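Local coordinates for flagellar motor switch protein FliG (Helicobacter pylori 26695, PDB 5WUJ), which forms part of the flagellar motor switch complex, which interacts with chemotaxis proteins and with the motor components that set the direction of flagellar rotation, at residues A5-L10 with G58-E63; E85-T90 with K98-L103. One frame throughout, in Å; residues are numbered along the deposited sequence.

Contact 1 (A5-L10 with G58-E63); sequences AQLDEL and GAAVLE
Leu7, on helix 2-8, and Leu10, in the loop that follows, meet Ala60 and Val61 on helix 55-71 in a small apolar contact of the all-helical N-terminal domain of FliG. Leu7 does most of the work, and its two methyl branches go to neighbouring residues of helix 55-71. CD2 lies on the methyl of Ala60, with Leu7 CD2 to Ala60 CB at 3.9 Å, while the other branch faces the next residue along, Leu7 CD1 to Val61 CG2 at 4.2 Å. The isobutyl group gets there because CG stands anti to the backbone N (chi1 161°), reaching out from helix 2-8 so that both methyls arrive at the partner helix. The side chains of Leu7 and Val61 cross at a slant.

The nearest alpha carbons, Leu7 CA and Ala60 CA, are 8.1 Å apart, and the Ala60 methyl points toward helix 2-8 to meet Leu7 CD2. Leu10 follows the helix, where the backbone has turned to an extended conformation (psi 130°), and its side chain is buried. It also packs against Ile57, one turn before Val61, and against Ile18 of helix 12-23; since Val61 touches Ile18 too, these four residues form one apolar cluster, with Lys15 a further neighbour of Leu10. The contact buries a modest 119 Å² and is purely van der Waals in character. On Val61 a single methyl serves both leucines: CG2, placed anti to the carbonyl carbon, faces Leu7 CD1 and also receives the second leucine, with Leu10 CD1 to Val61 CG2 at 4.3 Å.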
loop_
_atom_site.group_PDB
_atom_site.type_symbol
_atom_site.label_atom_id
_atom_site.label_comp_id
_atom_site.label_asym_id
_atom_site.label_seq_id
_atom_site.Cartn_x
_atom_site.Cartn_y
_atom_site.Cartn_z
ATOM N N ALA B 5 -14.278 1.880 -9.759
ATOM C CA ALA B 5 -15.184 0.751 -9.574
ATOM C C ALA B 5 -14.403 -0.537 -9.374
ATOM O O ALA B 5 -14.726 -1.347 -8.497
ATOM C CB ALA B 5 -16.127 0.622 -10.770
ATOM N N GLN B 6 -13.365 -0.742 -10.186
ATOM C CA GLN B 6 -12.556 -1.942 -10.042
ATOM C C GLN B 6 -11.783 -1.941 -8.722
ATOM O O GLN B 6 -11.578 -3.004 -8.126
ATOM C CB GLN B 6 -11.624 -2.068 -11.244
ATOM C CG GLN B 6 -10.831 -3.361 -11.289
ATOM C CD GLN B 6 -9.562 -3.237 -12.114
ATOM O OE1 GLN B 6 -9.475 -2.402 -13.022
ATOM N NE2 GLN B 6 -8.560 -4.058 -11.791
ATOM N N LEU B 7 -11.395 -0.761 -8.225
ATOM C CA LEU B 7 -10.637 -0.692 -6.975
ATOM C C LEU B 7 -11.501 -1.045 -5.769
ATOM O O LEU B 7 -11.023 -1.690 -4.827
ATOM C CB LEU B 7 -10.031 0.699 -6.796
ATOM C CG LEU B 7 -9.607 1.088 -5.374
ATOM C CD1 LEU B 7 -8.388 0.283 -4.901
ATOM C CD2 LEU B 7 -9.338 2.584 -5.289
ATOM N N ASP B 8 -12.769 -0.629 -5.769
ATOM C CA ASP B 8 -13.624 -0.874 -4.614
ATOM C C ASP B 8 -14.148 -2.300 -4.546
ATOM O O ASP B 8 -14.735 -2.675 -3.526
ATOM C CB ASP B 8 -14.802 0.098 -4.609
ATOM C CG ASP B 8 -14.355 1.537 -4.619
ATOM O OD1 ASP B 8 -13.277 1.830 -4.052
ATOM O OD2 ASP B 8 -15.078 2.371 -5.200
ATOM N N GLU B 9 -13.955 -3.098 -5.592
ATOM C CA GLU B 9 -14.379 -4.487 -5.572
ATOM C C GLU B 9 -13.206 -5.448 -5.431
ATOM O O GLU B 9 -13.399 -6.666 -5.491
ATOM C CB GLU B 9 -15.193 -4.803 -6.825
ATOM C CG GLU B 9 -16.564 -4.127 -6.845
ATOM C CD GLU B 9 -17.472 -4.607 -5.717
ATOM O OE1 GLU B 9 -18.327 -3.818 -5.263
ATOM O OE2 GLU B 9 -17.328 -5.773 -5.281
ATOM N N LEU B 10 -11.995 -4.932 -5.250
ATOM C CA LEU B 10 -10.865 -5.791 -4.921
ATOM C C LEU B 10 -11.040 -6.366 -3.521
ATOM O O LEU B 10 -11.326 -5.637 -2.570
ATOM C CB LEU B 10 -9.553 -5.014 -4.993
ATOM C CG LEU B 10 -9.038 -4.595 -6.363
ATOM C CD1 LEU B 10 -7.798 -3.749 -6.155
ATOM C CD2 LEU B 10 -8.742 -5.813 -7.242
ATOM N N GLY B 58 -2.722 0.339 -8.444
ATOM C CA GLY B 58 -1.682 -0.075 -7.514
ATOM C C GLY B 58 -1.302 1.035 -6.549
ATOM O O GLY B 58 -1.140 0.802 -5.347
ATOM N N ALA B 59 -1.188 2.265 -7.065
ATOM C CA ALA B 59 -0.835 3.410 -6.233
ATOM C C ALA B 59 -1.901 3.676 -5.185
ATOM O O ALA B 59 -1.586 4.049 -4.050
ATOM C CB ALA B 59 -0.640 4.657 -7.107
ATOM N N ALA B 60 -3.172 3.539 -5.565
ATOM C CA ALA B 60 -4.259 3.682 -4.605
ATOM C C ALA B 60 -4.193 2.597 -3.527
ATOM O O ALA B 60 -4.508 2.856 -2.357
ATOM C CB ALA B 60 -5.599 3.639 -5.338
ATOM N N VAL B 61 -3.779 1.380 -3.904
ATOM C CA VAL B 61 -3.600 0.308 -2.921
ATOM C C VAL B 61 -2.462 0.643 -1.964
ATOM O O VAL B 61 -2.592 0.481 -0.742
ATOM C CB VAL B 61 -3.371 -1.048 -3.624
ATOM C CG1 VAL B 61 -2.899 -2.148 -2.615
ATOM C CG2 VAL B 61 -4.650 -1.515 -4.291
ATOM N N LEU B 62 -1.329 1.114 -2.496
ATOM C CA LEU B 62 -0.216 1.491 -1.628
ATOM C C LEU B 62 -0.621 2.589 -0.657
ATOM O O LEU B 62 -0.245 2.563 0.521
ATOM C CB LEU B 62 0.973 1.960 -2.461
ATOM C CG LEU B 62 1.677 0.902 -3.269
ATOM C CD1 LEU B 62 2.980 1.472 -3.835
ATOM C CD2 LEU B 62 1.904 -0.350 -2.420
ATOM N N GLU B 63 -1.379 3.574 -1.137
ATOM C CA GLU B 63 -1.820 4.644 -0.248
ATOM C C GLU B 63 -2.691 4.092 0.869
ATOM O O GLU B 63 -2.632 4.566 2.012
ATOM C CB GLU B 63 -2.585 5.707 -1.032
ATOM C CG GLU B 63 -1.714 6.630 -1.857
ATOM C CD GLU B 63 -2.447 7.905 -2.238
ATOM O OE1 GLU B 63 -3.681 7.965 -2.012
ATOM O OE2 GLU B 63 -1.790 8.844 -2.746
#

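Contact 2 (E85-T90 with K98-L103)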
loop_
_atom_site.group_PDB
_atom_site.type_symbol
_atom_site.label_atom_id
_atom_site.label_comp_id
_atom_site.label_asym_id
_atom_site.label_seq_id
_atom_site.Cartn_x
_atom_site.Cartn_y
_atom_site.Cartn_z
ATOM N N GLU B 85 -1.653 13.258 1.767
ATOM C CA GLU B 85 -2.714 12.352 1.329
ATOM C C GLU B 85 -3.994 12.569 2.124
ATOM O O GLU B 85 -5.090 12.600 1.552
ATOM C CB GLU B 85 -2.264 10.899 1.468
ATOM C CG GLU B 85 -1.116 10.519 0.557
ATOM C CD GLU B 85 -0.540 9.139 0.875
ATOM O OE1 GLU B 85 -1.170 8.381 1.645
ATOM O OE2 GLU B 85 0.550 8.819 0.359
ATOM N N LEU B 86 -3.868 12.712 3.445
ATOM C CA LEU B 86 -5.035 12.944 4.293
ATOM C C LEU B 86 -5.763 14.234 3.908
ATOM O O LEU B 86 -6.991 14.245 3.744
ATOM C CB LEU B 86 -4.595 13.001 5.751
ATOM C CG LEU B 86 -5.673 13.350 6.776
ATOM C CD1 LEU B 86 -6.741 12.261 6.800
ATOM C CD2 LEU B 86 -5.058 13.526 8.163
ATOM N N LEU B 87 -5.022 15.343 3.797
ATOM C CA LEU B 87 -5.655 16.632 3.521
ATOM C C LEU B 87 -6.259 16.666 2.125
ATOM O O LEU B 87 -7.314 17.276 1.915
ATOM C CB LEU B 87 -4.641 17.757 3.693
ATOM C CG LEU B 87 -4.177 17.877 5.142
ATOM C CD1 LEU B 87 -2.812 18.544 5.248
ATOM C CD2 LEU B 87 -5.214 18.616 5.979
ATOM N N THR B 88 -5.625 15.993 1.169
ATOM C CA THR B 88 -6.201 15.906 -0.165
ATOM C C THR B 88 -7.516 15.135 -0.148
ATOM O O THR B 88 -8.473 15.504 -0.836
ATOM C CB THR B 88 -5.188 15.258 -1.111
ATOM O OG1 THR B 88 -4.016 16.081 -1.168
ATOM C CG2 THR B 88 -5.767 15.098 -2.501
ATOM N N ARG B 89 -7.589 14.061 0.632
ATOM C CA ARG B 89 -8.848 13.328 0.716
ATOM C C ARG B 89 -9.925 14.160 1.401
ATOM O O ARG B 89 -11.091 14.130 0.996
ATOM C CB ARG B 89 -8.648 12.010 1.458
ATOM C CG ARG B 89 -7.998 10.931 0.620
ATOM C CD ARG B 89 -8.241 9.556 1.222
ATOM N NE ARG B 89 -7.635 9.426 2.543
ATOM C CZ ARG B 89 -6.370 9.068 2.758
ATOM N NH1 ARG B 89 -5.566 8.800 1.734
ATOM N NH2 ARG B 89 -5.910 8.980 3.999
ATOM N N THR B 90 -9.551 14.925 2.425
ATOM C CA THR B 90 -10.553 15.607 3.227
ATOM C C THR B 90 -10.870 17.005 2.713
ATOM O O THR B 90 -12.025 17.433 2.796
ATOM C CB THR B 90 -10.096 15.657 4.687
ATOM O OG1 THR B 90 -8.743 16.116 4.756
ATOM C CG2 THR B 90 -10.164 14.255 5.288
ATOM N N LYS B 98 -2.629 24.646 0.372
ATOM C CA LYS B 98 -2.405 25.815 1.219
ATOM C C LYS B 98 -2.157 25.399 2.662
ATOM O O LYS B 98 -1.306 25.985 3.344
ATOM C CB LYS B 98 -3.570 26.812 1.102
ATOM C CG LYS B 98 -3.983 27.052 -0.350
ATOM C CD LYS B 98 -5.298 27.805 -0.507
ATOM C CE LYS B 98 -5.433 28.965 0.450
ATOM N NZ LYS B 98 -6.250 30.043 -0.171
ATOM N N VAL B 99 -2.864 24.368 3.141
ATOM C CA VAL B 99 -2.511 23.779 4.433
ATOM C C VAL B 99 -1.094 23.213 4.387
ATOM O O VAL B 99 -0.276 23.467 5.280
ATOM C CB VAL B 99 -3.525 22.701 4.843
ATOM C CG1 VAL B 99 -3.023 21.949 6.083
ATOM C CG2 VAL B 99 -4.887 23.346 5.115
ATOM N N MET B 100 -0.776 22.472 3.321
ATOM C CA MET B 100 0.530 21.826 3.244
ATOM C C MET B 100 1.668 22.841 3.297
ATOM O O MET B 100 2.665 22.625 3.998
ATOM C CB MET B 100 0.631 20.971 1.982
ATOM C CG MET B 100 -0.162 19.685 2.108
ATOM S SD MET B 100 0.437 18.652 3.460
ATOM C CE MET B 100 2.182 18.569 3.024
ATOM N N ASP B 101 1.531 23.961 2.585
ATOM C CA ASP B 101 2.556 24.998 2.655
ATOM C C ASP B 101 2.720 25.513 4.083
ATOM O O ASP B 101 3.847 25.656 4.572
ATOM C CB ASP B 101 2.232 26.142 1.693
ATOM C CG ASP B 101 2.364 25.733 0.236
ATOM O OD1 ASP B 101 3.176 24.830 -0.072
ATOM O OD2 ASP B 101 1.672 26.341 -0.602
ATOM N N LYS B 102 1.610 25.776 4.778
ATOM C CA LYS B 102 1.724 26.186 6.175
ATOM C C LYS B 102 2.250 25.050 7.043
ATOM O O LYS B 102 2.931 25.304 8.042
ATOM C CB LYS B 102 0.378 26.694 6.710
ATOM C CG LYS B 102 0.035 28.108 6.274
ATOM C CD LYS B 102 -0.387 28.976 7.454
ATOM C CE LYS B 102 -0.710 30.398 7.003
ATOM N NZ LYS B 102 -0.736 31.400 8.114
ATOM N N LEU B 103 1.980 23.801 6.658
ATOM C CA LEU B 103 2.400 22.658 7.466
ATOM C C LEU B 103 3.905 22.430 7.381
ATOM O O LEU B 103 4.532 22.032 8.372
ATOM C CB LEU B 103 1.645 21.403 7.021
ATOM C CG LEU B 103 1.505 20.237 7.992
ATOM C CD1 LEU B 103 1.273 20.717 9.406
ATOM C CD2 LEU B 103 0.345 19.372 7.556
#
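The last two helices of the FliG N-terminal domain, 79-91 and 93-104, form a helical hairpin, and Leu87 makes every cross-contact from the first helix within these segments. The short segments run nearly antiparallel, at 153° between their directions, with axes 10.4 Å apart at closest approach. One methyl of Leu87 takes three partners. Its tightest neighbour is a valine branch, Leu87 CD1 to Val99 CG1 at 3.5 Å, and the two side chains cross at about a right angle. The thioether sulfur comes next, Met100 SD to Leu87 CD1 at 3.7 Å; chi1 and chi2 (-61°) of the methionine bring the sulfur there, and the bend at chi3 (-53°) turns the CE methyl away from Leu87. Leu103, one turn beyond Val99, adds the tip of one branch, with CD2 4.0 Å from Leu87 CD1. The second methyl, Leu87 CD2, also lies 4.0 Å from Val99 CG1.

Beyond these residues Ala96 continues the packing, touching Leu87 and Thr88, and Leu80, Ala83 and Arg84 meet Met100 or Leu103. Glu85, pointing away from helix 93-104, instead packs on Glu63 and Phe66 of helix 55-71, the preceding helix in the chain.

In the fold
Contact 1 and contact 2 come one after the other along the chain, their centres 22 Å apart, and helices 55-71 and 79-91 join them. Contact 1 is the more central, about 8 Å from the chain centre against about 19 Å for contact 2, which lies near the C-terminal end. The two meet at Glu63, whose OE2 is 3.8 Å from Glu85 CG and whose OE1 is 4.3 Å from Arg89 NH1, packing and not a salt bridge. Helix 55-71 therefore touches helix 2-8 through Ala60 and Val61 and helix 79-91 through Glu63 and Phe66. A chain of another protein packs aromatic side chains on Ala59 and Leu62 and apolar ones on Glu63 and Glu85.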